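PDB 6A8M: FACT complex subunit SPT16 from Ashbya gossypii, which probably acts in the FACT complex as a histone chaperone that reorganizes nucleosomes, this chain being its N-terminal part with an M24-peptidase-like domain. Local coordinates for residues K194-L199 / A289-R294; S259-S264 / A274-T279; Y268-S273 / G400-K405; G285-S290 / F306-S311. All coordinates share one frame; numbering follows the deposited sequence. Where two conformers were deposited one is given.

Contact 1 (K194-L199 / A289-R294); sequences KFMNLL and ASCGIR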
loop_
_atom_site.group_PDB
_atom_site.type_symbol
_atom_site.label_atom_id
_atom_site.label_comp_id
_atom_site.label_asym_id
_atom_site.label_seq_id
_atom_site.Cartn_x
_atom_site.Cartn_y
_atom_site.Cartn_z
ATOM N N LYS A 194 -1.941 15.413 -8.621
ATOM C CA LYS A 194 -2.956 16.464 -8.693
ATOM C C LYS A 194 -3.255 17.034 -7.318
ATOM O O LYS A 194 -3.454 18.243 -7.171
ATOM C CB LYS A 194 -4.251 15.930 -9.293
ATOM C CG LYS A 194 -4.142 15.527 -10.738
ATOM C CD LYS A 194 -3.725 16.706 -11.571
ATOM C CE LYS A 194 -4.164 16.514 -12.981
ATOM N NZ LYS A 194 -3.905 17.760 -13.753
ATOM N N PHE A 195 -3.351 16.166 -6.319
ATOM C CA PHE A 195 -3.641 16.621 -4.965
ATOM C C PHE A 195 -2.445 17.313 -4.326
ATOM O O PHE A 195 -2.634 18.262 -3.552
ATOM C CB PHE A 195 -4.160 15.445 -4.132
ATOM C CG PHE A 195 -5.583 15.108 -4.466
ATOM C CD1 PHE A 195 -6.610 15.891 -3.963
ATOM C CD2 PHE A 195 -5.888 14.090 -5.345
ATOM C CE1 PHE A 195 -7.937 15.645 -4.313
ATOM C CE2 PHE A 195 -7.204 13.836 -5.695
ATOM C CZ PHE A 195 -8.227 14.608 -5.178
ATOM N N MET A 196 -1.212 16.888 -4.636
ATOM C CA MET A 196 -0.067 17.668 -4.161
ATOM C C MET A 196 -0.082 19.073 -4.763
ATOM O O MET A 196 0.226 20.060 -4.071
ATOM C CB MET A 196 1.254 16.946 -4.474
ATOM C CG MET A 196 2.497 17.654 -3.899
ATOM S SD MET A 196 2.432 17.948 -2.109
ATOM C CE MET A 196 2.733 16.299 -1.489
ATOM N N ASN A 197 -0.456 19.191 -6.043
ATOM C CA ASN A 197 -0.597 20.514 -6.646
ATOM C C ASN A 197 -1.624 21.356 -5.898
ATOM O O ASN A 197 -1.390 22.542 -5.633
ATOM C CB ASN A 197 -0.993 20.414 -8.114
ATOM C CG ASN A 197 -1.197 21.795 -8.730
ATOM O OD1 ASN A 197 -0.243 22.557 -8.858
ATOM N ND2 ASN A 197 -2.447 22.147 -9.047
ATOM N N LEU A 198 -2.788 20.767 -5.588
ATOM C CA LEU A 198 -3.823 21.494 -4.857
ATOM C C LEU A 198 -3.317 21.894 -3.491
ATOM O O LEU A 198 -3.595 22.999 -3.012
ATOM C CB LEU A 198 -5.068 20.632 -4.678
ATOM C CG LEU A 198 -6.045 20.429 -5.816
ATOM C CD1 LEU A 198 -7.126 19.498 -5.312
ATOM C CD2 LEU A 198 -6.639 21.763 -6.274
ATOM N N LEU A 199 -2.580 20.988 -2.852
ATOM C CA LEU A 199 -2.025 21.261 -1.540
ATOM C C LEU A 199 -1.075 22.444 -1.598
ATOM O O LEU A 199 -1.127 23.335 -0.748
ATOM C CB LEU A 199 -1.304 20.025 -1.020
ATOM C CG LEU A 199 -0.904 20.070 0.445
ATOM C CD1 LEU A 199 -0.852 18.633 0.952
ATOM C CD2 LEU A 199 0.452 20.751 0.632
ATOM N N ALA A 289 4.877 18.220 3.273
ATOM C CA ALA A 289 3.561 17.782 2.839
ATOM C C ALA A 289 3.652 16.390 2.242
ATOM O O ALA A 289 4.635 16.060 1.571
ATOM C CB ALA A 289 2.980 18.752 1.810
ATOM N N SER A 290 2.633 15.571 2.512
ATOM C CA SER A 290 2.575 14.210 1.985
ATOM C C SER A 290 1.143 13.877 1.605
ATOM O O SER A 290 0.221 14.107 2.390
ATOM C CB SER A 290 3.041 13.157 3.006
ATOM O OG SER A 290 4.375 13.347 3.435
ATOM N N CYS A 291 0.962 13.264 0.447
ATOM C CA CYS A 291 -0.355 12.719 0.217
ATOM C C CYS A 291 -0.210 11.489 -0.654
ATOM O O CYS A 291 0.792 11.304 -1.351
ATOM C CB CYS A 291 -1.312 13.751 -0.384
ATOM S SG CYS A 291 -0.904 14.284 -2.009
ATOM N N GLY A 292 -1.198 10.623 -0.547
ATOM C CA GLY A 292 -1.145 9.350 -1.237
ATOM C C GLY A 292 -2.535 8.915 -1.613
ATOM O O GLY A 292 -3.442 8.986 -0.787
ATOM N N ILE A 293 -2.693 8.422 -2.835
ATOM C CA ILE A 293 -3.986 8.127 -3.435
ATOM C C ILE A 293 -4.054 6.626 -3.678
ATOM O O ILE A 293 -3.027 5.954 -3.791
ATOM C CB ILE A 293 -4.141 8.924 -4.745
ATOM C CG1 ILE A 293 -4.416 10.400 -4.421
ATOM C CG2 ILE A 293 -5.202 8.347 -5.687
ATOM C CD1 ILE A 293 -5.834 10.652 -3.946
ATOM N N ARG A 294 -5.276 6.091 -3.721
ATOM C CA ARG A 294 -5.514 4.743 -4.212
ATOM C C ARG A 294 -6.392 4.832 -5.451
ATOM O O ARG A 294 -7.368 5.590 -5.480
ATOM C CB ARG A 294 -6.210 3.829 -3.168
ATOM C CG ARG A 294 -5.471 3.646 -1.841
ATOM C CD ARG A 294 -6.080 2.469 -1.031
ATOM N NE ARG A 294 -7.536 2.566 -0.936
ATOM C CZ ARG A 294 -8.216 2.954 0.144
ATOM N NH1 ARG A 294 -7.585 3.278 1.267
ATOM N NH2 ARG A 294 -9.543 3.002 0.102
#

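Contact 2 (S259-S264 / A274-T279); sequences SPIIQS and ARSSET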
loop_
_atom_site.group_PDB
_atom_site.type_symbol
_atom_site.label_atom_id
_atom_site.label_comp_id
_atom_site.label_asym_id
_atom_site.label_seq_id
_atom_site.Cartn_x
_atom_site.Cartn_y
_atom_site.Cartn_z
ATOM N N SER A 259 -4.775 9.881 5.285
ATOM C CA SER A 259 -5.101 11.297 5.400
ATOM C C SER A 259 -3.862 12.135 5.096
ATOM O O SER A 259 -2.789 11.859 5.639
ATOM C CB SER A 259 -5.620 11.623 6.803
ATOM O OG SER A 259 -6.948 11.149 6.994
ATOM N N PRO A 260 -3.970 13.153 4.242
ATOM C CA PRO A 260 -2.801 13.972 3.896
ATOM C C PRO A 260 -2.133 14.557 5.132
ATOM O O PRO A 260 -2.789 14.902 6.107
ATOM C CB PRO A 260 -3.392 15.085 3.025
ATOM C CG PRO A 260 -4.656 14.486 2.443
ATOM C CD PRO A 260 -5.184 13.534 3.498
ATOM N N ILE A 261 -0.807 14.670 5.068
ATOM C CA ILE A 261 0.007 15.081 6.201
ATOM C C ILE A 261 0.678 16.399 5.844
ATOM O O ILE A 261 1.386 16.481 4.831
ATOM C CB ILE A 261 1.076 14.035 6.550
ATOM C CG1 ILE A 261 0.432 12.685 6.910
ATOM C CG2 ILE A 261 1.960 14.553 7.692
ATOM C CD1 ILE A 261 1.421 11.509 6.955
ATOM N N ILE A 262 0.473 17.413 6.676
ATOM C CA ILE A 262 1.214 18.666 6.624
ATOM C C ILE A 262 1.863 18.885 7.989
ATOM O O ILE A 262 1.215 18.700 9.028
ATOM C CB ILE A 262 0.306 19.852 6.248
ATOM C CG1 ILE A 262 -0.304 19.622 4.855
ATOM C CG2 ILE A 262 1.049 21.207 6.294
ATOM C CD1 ILE A 262 -1.333 20.684 4.497
ATOM N N GLN A 263 3.152 19.225 7.982
ATOM C CA GLN A 263 3.894 19.583 9.195
ATOM C C GLN A 263 4.742 20.797 8.855
ATOM O O GLN A 263 5.711 20.684 8.095
ATOM C CB GLN A 263 4.776 18.425 9.684
ATOM C CG GLN A 263 3.995 17.183 10.055
ATOM C CD GLN A 263 4.895 16.030 10.429
ATOM O OE1 GLN A 263 6.125 16.130 10.347
ATOM N NE2 GLN A 263 4.292 14.924 10.828
ATOM N N SER A 264 4.394 21.953 9.411
ATOM C CA SER A 264 5.115 23.177 9.099
ATOM C C SER A 264 6.127 23.574 10.171
ATOM O O SER A 264 6.790 24.603 10.009
ATOM C CB SER A 264 4.132 24.324 8.881
ATOM O OG SER A 264 3.430 24.570 10.079
ATOM N N ALA A 274 3.314 8.964 11.839
ATOM C CA ALA A 274 3.124 10.408 11.943
ATOM C C ALA A 274 1.890 10.868 11.176
ATOM O O ALA A 274 1.551 10.329 10.117
ATOM C CB ALA A 274 4.347 11.159 11.408
ATOM N N ARG A 275 1.240 11.902 11.720
ATOM C CA ARG A 275 0.109 12.594 11.112
ATOM C C ARG A 275 0.397 14.094 11.058
ATOM O O ARG A 275 1.459 14.563 11.487
ATOM C CB ARG A 275 -1.185 12.334 11.893
ATOM C CG ARG A 275 -1.825 10.987 11.597
ATOM C CD ARG A 275 -3.124 10.826 12.374
ATOM N NE ARG A 275 -2.857 10.433 13.751
ATOM C CZ ARG A 275 -3.768 10.391 14.715
ATOM N NH1 ARG A 275 -5.030 10.720 14.476
ATOM N NH2 ARG A 275 -3.405 10.020 15.926
ATOM N N SER A 276 -0.571 14.858 10.548
ATOM C CA SER A 276 -0.441 16.309 10.513
ATOM C C SER A 276 -0.237 16.844 11.923
ATOM O O SER A 276 -0.796 16.324 12.897
ATOM C CB SER A 276 -1.687 16.976 9.910
ATOM O OG SER A 276 -1.734 16.828 8.499
ATOM N N SER A 277 0.557 17.899 12.023
ATOM C CA SER A 277 0.717 18.570 13.304
ATOM C C SER A 277 -0.582 19.271 13.683
ATOM O O SER A 277 -1.387 19.635 12.825
ATOM C CB SER A 277 1.858 19.591 13.241
ATOM O OG SER A 277 3.059 18.993 12.793
ATOM N N GLU A 278 -0.774 19.472 14.988
ATOM C CA GLU A 278 -1.941 20.168 15.518
ATOM C C GLU A 278 -1.680 21.649 15.776
ATOM O O GLU A 278 -2.569 22.356 16.284
ATOM C CB GLU A 278 -2.400 19.491 16.823
ATOM C CG GLU A 278 -2.776 18.029 16.653
ATOM C CD GLU A 278 -4.034 17.848 15.813
ATOM O OE1 GLU A 278 -4.839 18.795 15.740
ATOM O OE2 GLU A 278 -4.218 16.761 15.230
ATOM N N THR A 279 -0.486 22.133 15.456
ATOM C CA THR A 279 -0.059 23.481 15.796
ATOM C C THR A 279 -0.226 24.413 14.603
ATOM O O THR A 279 -0.385 23.977 13.463
ATOM C CB THR A 279 1.404 23.467 16.254
ATOM O OG1 THR A 279 2.188 22.793 15.255
ATOM C CG2 THR A 279 1.533 22.693 17.569
HETATM O O HOH W 1 -2.723 13.747 8.782
HETATM O O HOH W 2 3.003 23.503 12.760
#

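Contact 3 (Y268-S273 / G400-K405); sequences YDLRVS and GFNNLK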
loop_
_atom_site.group_PDB
_atom_site.type_symbol
_atom_site.label_atom_id
_atom_site.label_comp_id
_atom_site.label_asym_id
_atom_site.label_seq_id
_atom_site.Cartn_x
_atom_site.Cartn_y
_atom_site.Cartn_z
ATOM N N TYR A 268 8.572 18.371 13.908
ATOM C CA TYR A 268 8.206 17.509 12.797
ATOM C C TYR A 268 8.345 16.052 13.214
ATOM O O TYR A 268 9.100 15.715 14.126
ATOM C CB TYR A 268 9.074 17.746 11.566
ATOM C CG TYR A 268 9.280 19.179 11.124
ATOM C CD1 TYR A 268 10.205 20.008 11.761
ATOM C CD2 TYR A 268 8.601 19.684 10.020
ATOM C CE1 TYR A 268 10.415 21.315 11.318
ATOM C CE2 TYR A 268 8.801 20.975 9.579
ATOM C CZ TYR A 268 9.709 21.789 10.218
ATOM O OH TYR A 268 9.931 23.069 9.752
ATOM N N ASP A 269 7.622 15.189 12.519
ATOM C CA ASP A 269 7.558 13.773 12.872
ATOM C C ASP A 269 7.573 12.986 11.568
ATOM O O ASP A 269 6.639 13.084 10.773
ATOM C CB ASP A 269 6.309 13.486 13.712
ATOM C CG ASP A 269 6.233 12.040 14.208
ATOM O OD1 ASP A 269 7.117 11.209 13.868
ATOM O OD2 ASP A 269 5.276 11.749 14.951
ATOM N N LEU A 270 8.648 12.240 11.331
ATOM C CA LEU A 270 8.816 11.456 10.111
ATOM C C LEU A 270 8.582 9.969 10.329
ATOM O O LEU A 270 8.782 9.173 9.398
ATOM C CB LEU A 270 10.212 11.673 9.531
ATOM C CG LEU A 270 10.578 13.143 9.343
ATOM C CD1 LEU A 270 11.894 13.321 8.590
ATOM C CD2 LEU A 270 9.410 13.859 8.651
ATOM N N ARG A 271 8.191 9.569 11.535
ATOM C CA ARG A 271 7.878 8.171 11.783
ATOM C C ARG A 271 6.669 7.730 10.961
ATOM O O ARG A 271 5.812 8.531 10.573
ATOM C CB ARG A 271 7.616 7.942 13.270
ATOM C CG ARG A 271 8.813 8.265 14.123
ATOM C CD ARG A 271 8.427 8.212 15.597
ATOM N NE ARG A 271 7.364 9.173 15.899
ATOM C CZ ARG A 271 6.773 9.291 17.083
ATOM N NH1 ARG A 271 7.122 8.486 18.084
ATOM N NH2 ARG A 271 5.827 10.212 17.262
ATOM N N VAL A 272 6.613 6.419 10.706
ATOM C CA VAL A 272 5.535 5.829 9.916
ATOM C C VAL A 272 4.168 6.223 10.466
ATOM O O VAL A 272 3.212 6.431 9.710
ATOM C CB VAL A 272 5.705 4.296 9.876
ATOM C CG1 VAL A 272 4.536 3.637 9.176
ATOM C CG2 VAL A 272 7.021 3.924 9.212
ATOM N N SER A 273 4.050 6.310 11.787
ATOM C CA SER A 273 2.786 6.635 12.433
ATOM C C SER A 273 2.423 8.117 12.363
ATOM O O SER A 273 1.323 8.490 12.798
ATOM C CB SER A 273 2.877 6.220 13.897
ATOM O OG SER A 273 4.021 6.850 14.451
ATOM N N GLY A 400 13.803 11.307 4.600
ATOM C CA GLY A 400 13.581 12.450 5.457
ATOM C C GLY A 400 14.775 12.677 6.348
ATOM O O GLY A 400 15.559 11.760 6.613
ATOM N N PHE A 401 14.919 13.932 6.773
ATOM C CA PHE A 401 15.901 14.332 7.772
ATOM C C PHE A 401 15.142 15.130 8.825
ATOM O O PHE A 401 14.378 16.036 8.475
ATOM C CB PHE A 401 17.015 15.175 7.156
ATOM C CG PHE A 401 17.812 14.451 6.104
ATOM C CD1 PHE A 401 18.885 13.664 6.463
ATOM C CD2 PHE A 401 17.475 14.548 4.757
ATOM C CE1 PHE A 401 19.623 12.977 5.497
ATOM C CE2 PHE A 401 18.212 13.863 3.785
ATOM C CZ PHE A 401 19.278 13.075 4.159
ATOM N N ASN A 402 15.331 14.797 10.097
ATOM C CA ASN A 402 14.598 15.484 11.152
ATOM C C ASN A 402 15.583 16.103 12.136
ATOM O O ASN A 402 16.787 15.820 12.118
ATOM C CB ASN A 402 13.620 14.527 11.847
ATOM C CG ASN A 402 12.463 15.253 12.573
ATOM O OD1 ASN A 402 12.383 16.484 12.591
ATOM N ND2 ASN A 402 11.561 14.473 13.157
ATOM N N ASN A 403 15.060 17.003 12.967
ATOM C CA ASN A 403 15.830 17.558 14.087
ATOM C C ASN A 403 17.048 18.334 13.593
ATOM O O ASN A 403 18.150 18.235 14.145
ATOM C CB ASN A 403 16.243 16.459 15.073
ATOM C CG ASN A 403 15.046 15.751 15.679
ATOM O OD1 ASN A 403 14.297 16.350 16.436
ATOM N ND2 ASN A 403 14.873 14.469 15.360
ATOM N N LEU A 404 16.844 19.129 12.557
ATOM C CA LEU A 404 17.855 20.044 12.063
ATOM C C LEU A 404 17.581 21.439 12.605
ATOM O O LEU A 404 16.440 21.789 12.910
ATOM C CB LEU A 404 17.853 20.069 10.534
ATOM C CG LEU A 404 17.985 18.678 9.915
ATOM C CD1 LEU A 404 17.946 18.775 8.402
ATOM C CD2 LEU A 404 19.300 18.067 10.413
ATOM N N LYS A 405 18.643 22.238 12.720
ATOM C CA LYS A 405 18.516 23.643 13.064
ATOM C C LYS A 405 19.467 24.455 12.204
ATOM O O LYS A 405 20.600 24.036 11.957
ATOM C CB LYS A 405 18.833 23.908 14.541
ATOM C CG LYS A 405 17.868 23.266 15.527
ATOM C CD LYS A 405 18.053 23.851 16.934
ATOM C CE LYS A 405 17.473 22.925 18.000
ATOM N NZ LYS A 405 16.044 22.590 17.734
HETATM O O HOH W 3 11.334 17.953 14.754
HETATM O O HOH W 4 11.100 11.506 13.013
#

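Contact 4 (G285-S290 / F306-S311); sequences GCILAS and FLIDPS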
loop_
_atom_site.group_PDB
_atom_site.type_symbol
_atom_site.label_atom_id
_atom_site.label_comp_id
_atom_site.label_asym_id
_atom_site.label_seq_id
_atom_site.Cartn_x
_atom_site.Cartn_y
_atom_site.Cartn_z
ATOM N N GLY A 285 10.650 28.985 6.604
ATOM C CA GLY A 285 11.551 27.836 6.608
ATOM C C GLY A 285 10.984 26.660 5.832
ATOM O O GLY A 285 10.510 26.814 4.703
ATOM N N CYS A 286 11.029 25.462 6.426
ATOM C CA CYS A 286 10.596 24.244 5.744
ATOM C C CYS A 286 9.187 23.815 6.164
ATOM O O CYS A 286 8.838 23.831 7.353
ATOM C CB CYS A 286 11.582 23.097 6.000
ATOM S SG CYS A 286 13.257 23.440 5.415
ATOM N N ILE A 287 8.377 23.434 5.173
ATOM C CA ILE A 287 7.045 22.885 5.399
ATOM C C ILE A 287 6.942 21.557 4.658
ATOM O O ILE A 287 7.231 21.490 3.455
ATOM C CB ILE A 287 5.948 23.855 4.935
ATOM C CG1 ILE A 287 6.116 25.185 5.678
ATOM C CG2 ILE A 287 4.554 23.230 5.125
ATOM C CD1 ILE A 287 5.200 26.276 5.192
ATOM N N LEU A 288 6.555 20.504 5.375
ATOM C CA LEU A 288 6.478 19.163 4.817
ATOM C C LEU A 288 5.044 18.826 4.443
ATOM O O LEU A 288 4.108 19.071 5.217
ATOM C CB LEU A 288 6.986 18.122 5.813
ATOM C CG LEU A 288 8.367 18.372 6.433
ATOM C CD1 LEU A 288 8.754 17.150 7.258
ATOM C CD2 LEU A 288 9.430 18.685 5.401
ATOM N N ALA A 289 4.877 18.220 3.273
ATOM C CA ALA A 289 3.561 17.782 2.839
ATOM C C ALA A 289 3.652 16.390 2.242
ATOM O O ALA A 289 4.635 16.060 1.571
ATOM C CB ALA A 289 2.980 18.752 1.810
ATOM N N SER A 290 2.633 15.571 2.512
ATOM C CA SER A 290 2.575 14.210 1.985
ATOM C C SER A 290 1.143 13.877 1.605
ATOM O O SER A 290 0.221 14.107 2.390
ATOM C CB SER A 290 3.041 13.157 3.006
ATOM O OG SER A 290 4.375 13.347 3.435
ATOM N N PHE A 306 8.309 22.305 1.025
ATOM C CA PHE A 306 8.167 23.656 0.514
ATOM C C PHE A 306 9.016 24.578 1.382
ATOM O O PHE A 306 9.098 24.389 2.600
ATOM C CB PHE A 306 6.701 24.078 0.488
ATOM C CG PHE A 306 5.835 23.167 -0.334
ATOM C CD1 PHE A 306 5.775 23.299 -1.715
ATOM C CD2 PHE A 306 5.118 22.152 0.268
ATOM C CE1 PHE A 306 4.982 22.436 -2.495
ATOM C CE2 PHE A 306 4.349 21.271 -0.488
ATOM C CZ PHE A 306 4.265 21.412 -1.871
ATOM N N LEU A 307 9.706 25.520 0.741
ATOM C CA LEU A 307 10.627 26.431 1.419
ATOM C C LEU A 307 10.070 27.847 1.352
ATOM O O LEU A 307 9.741 28.335 0.266
ATOM C CB LEU A 307 12.024 26.384 0.784
ATOM C CG LEU A 307 12.672 25.010 0.634
ATOM C CD1 LEU A 307 14.010 25.140 -0.108
ATOM C CD2 LEU A 307 12.875 24.410 1.991
ATOM N N ILE A 308 9.942 28.490 2.511
ATOM C CA ILE A 308 9.462 29.867 2.609
ATOM C C ILE A 308 10.614 30.700 3.139
ATOM O O ILE A 308 10.998 30.550 4.305
ATOM C CB ILE A 308 8.256 30.002 3.544
ATOM C CG1 ILE A 308 7.204 28.919 3.246
ATOM C CG2 ILE A 308 7.727 31.438 3.504
ATOM C CD1 ILE A 308 6.739 28.876 1.825
ATOM N N ASP A 309 11.147 31.595 2.306
ATOM C CA ASP A 309 12.294 32.416 2.668
ATOM C C ASP A 309 13.380 31.572 3.343
ATOM O O ASP A 309 13.848 31.911 4.434
ATOM C CB ASP A 309 11.858 33.557 3.577
ATOM C CG ASP A 309 10.998 34.574 2.858
ATOM O OD1 ASP A 309 11.400 34.996 1.761
ATOM O OD2 ASP A 309 9.927 34.952 3.381
ATOM N N PRO A 310 13.784 30.465 2.728
ATOM C CA PRO A 310 14.706 29.537 3.396
ATOM C C PRO A 310 16.082 30.148 3.636
ATOM O O PRO A 310 16.554 30.994 2.874
ATOM C CB PRO A 310 14.803 28.376 2.401
ATOM C CG PRO A 310 14.599 29.047 1.076
ATOM C CD PRO A 310 13.514 30.054 1.337
ATOM N N SER A 311 16.739 29.677 4.696
ATOM C CA SER A 311 18.146 30.009 4.904
ATOM C C SER A 311 19.035 29.271 3.902
ATOM O O SER A 311 18.616 28.316 3.248
ATOM C CB SER A 311 18.585 29.619 6.303
ATOM O OG SER A 311 18.711 28.208 6.348
HETATM O O HOH W 5 12.684 31.390 7.113
#

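Contact 1 (K194-L199 / A289-R294)
Met196 leans out from helix 179-208 and lays its thioether against Ala289 on strand 285-295. Its chain leaves CB with CG anti to the backbone N (chi1 -175°) and then bends at both of the next two bonds; CB and CG only carry it across, and contact begins at the sulfur. SD stands 4.0 Å from Ala289 CB, and the terminal methyl CE curls round to lie 3.6 Å from Ala289 O. About one helical turn further on, Leu199 meets the same alanine methyl with both its branches, CD2 tightly at 3.4 Å from Ala289 CB. Toward the other end, Phe195 and Ile293 cross at about a right angle, with Phe195 CD2 3.7 Å from Ile293 CD1. The phenyl ring also meets Trp256 edge-to-face. Cys291 has two conformers; in one, SG lies 3.7 Å from Met196 N, a less certain contact. This is a helix laid over a strand of the curved sheet of the M24 'pita-bread' fold, the two roughly antiparallel at 148°. Nearby Ile293 N makes a weak hydrogen bond to Ser192, but between these two segments none forms and every touching residue is buried, so their fit is almost wholly apolar.

Contact 2 (S259-S264 / A274-T279)
Ile262 and Ser276 make the straightest bond of this contact, Ile262 N donating to Ser276 OG at 2.9 Å with an angle of 168°. Strand 261-263 pairs with strand 285-295 in the pita-bread sheet, and along its other side runs the irregular segment 274-279, at a slant of 65° and without forming a strand. Ser277 N donates to Ile262 O at 3.2 Å, so both backbone polar atoms of Ile262 find partners in that segment. The same Ser276 hydroxyl is hydrogen-bonded to Ser219 of helix 215-224. Gln263 adds a side-chain bond: extended beyond CG, it brings NE2 to 2.9 Å from Arg275 O, in its own amide plane but above the plane of the carbonyl. Its OE1 accepts from Asp269 N, and the one carboxamide therefore holds two points of the loop. A leucine here would probably leave Arg275 O and Asp269 N without these mates and let the loop shift on the strand. A water fills in at the other end, donating to Pro260 O and accepting from Ser276 N. Packing surrounds this polar seam. Ile261 sets CG2 3.7 Å from Arg275 C and runs CD1 up to Ala274 O, while Gln263 NE2 lies over the Ala274 methyl. Alongside the stem of the glutamine, Ser277 OG comes to 3.4 Å from Gln263 CG.

Contact 3 (Y268-S273 / G400-K405)
Asn402 meets Tyr268 through two torsions: CG lies anti to the backbone N (chi1 -158°), and chi2 of -1° sets OD1 on the same side as CA and points ND2 away from it. ND2 then donates to Tyr268 O at 2.9 Å in a nearly straight bond. The acceptor lies in the amide plane of Asn402, yet the donor stands well above the tyrosine's carbonyl plane, 63° out of it. OD1, on the side of its own backbone, accepts from Asn403 N at 2.8 Å, which, with ND2 on Tyr268 O, would favour this orientation of the carboxamide. Two waters bridge the side chain to the loop, one donating to OD1 while accepting from Tyr268 N, the other accepting from both ND2 and Leu270 N. An alanine in place of this asparagine would probably leave Tyr268 O without its donor and strip both waters of a partner. Leu270 lays CD1 on the strand backbone, 3.6 Å from Phe401 N and 3.7 Å from Gly400 CA; a CB on Gly400 would collide with it. Behind the contact the loop braces itself. Asp269 OD1 accepts from Arg271 N at 3.0 Å, and Arg271 also grips the carboxylate side-on, with NH2 2.8 Å from Asp269 OD2. Tyr268 OH reaches on to Cys286 O. An Asx turn with an added salt bridge thus shapes a connecting loop of the pita-bread fold, which ties strand 394-405 of the antiparallel sheet to strand 285-295 of the sheet that also holds strands 261-263 and 298-308.

Contact 4 (G285-S290 / F306-S311)
Gly285 and Ile308 pair near the open end of a beta hairpin made of strands 285-295 and 298-308, which run antiparallel at 152°. Gly285 N donates to Ile308 O at 2.8 Å, and Ile308 N returns a bond to Gly285 O, also at 2.8 Å. The next hydrogen-bonded pair is Ile287 with Phe306: Ile287 N sits 2.8 Å from Phe306 O, and Phe306 N reaches Ile287 O at the same 2.8 Å, almost straight at 173°. Between them lies the non-hydrogen-bonded pair of Cys286 and Leu307; Leu307 CA comes to 3.3 Å from the neighbouring Gly285 O in a CA-H...O contact. The positive phi of Gly285 (67°) is one that favours glycine.

In the pita-bread fold this hairpin belongs to the sheet that also holds strand 261-263, and its two faces are covered differently. Ile287, Phe306 and Ile308 share the face on which helix 179-208 packs, with Leu203 touching both Ile287 and Phe306. There Ile287 and Ile308 cross at a slant, CD1 of the first 3.8 Å from CG1 of the second. Phe306 offers its ring edge to Ala289, CE2 lying 3.7 Å from Ala289 CB, which sits in the ring plane. On the reverse face Cys286 SG meets Leu307 CD2 at 3.6 Å, and the cysteine also touches Tyr413 and Leu415 of strand 412-424. Past the strand the chain turns through Asp309 and Pro310 to Ser311, the N-cap of helix 312-332; Ser311 OG is hydrogen-bonded to Met314 N.

Contacts 1 and 4 are buried and share strand 285-295: contact 1 lays helix 179-208 on it, contact 4 joins it to its hairpin partner, and Phe306 of contact 4 packs against Met196 and Leu199 of contact 1. Contacts 2 and 3, partly buried, both use the connection between strands 261-263 and 285-295, folded back on 261-263 in contact 2 and set against strand 394-405 in contact 3. Their chemistry follows: apolar in contact 1, a regular backbone ladder with apolar faces in contact 4, mainly side-chain bonds and waters in contacts 2 and 3. Backbone bonds of Ile261 and Gln263 tie contact 2 to the shared strand, on whose Leu288 Leu270 of contact 3 packs.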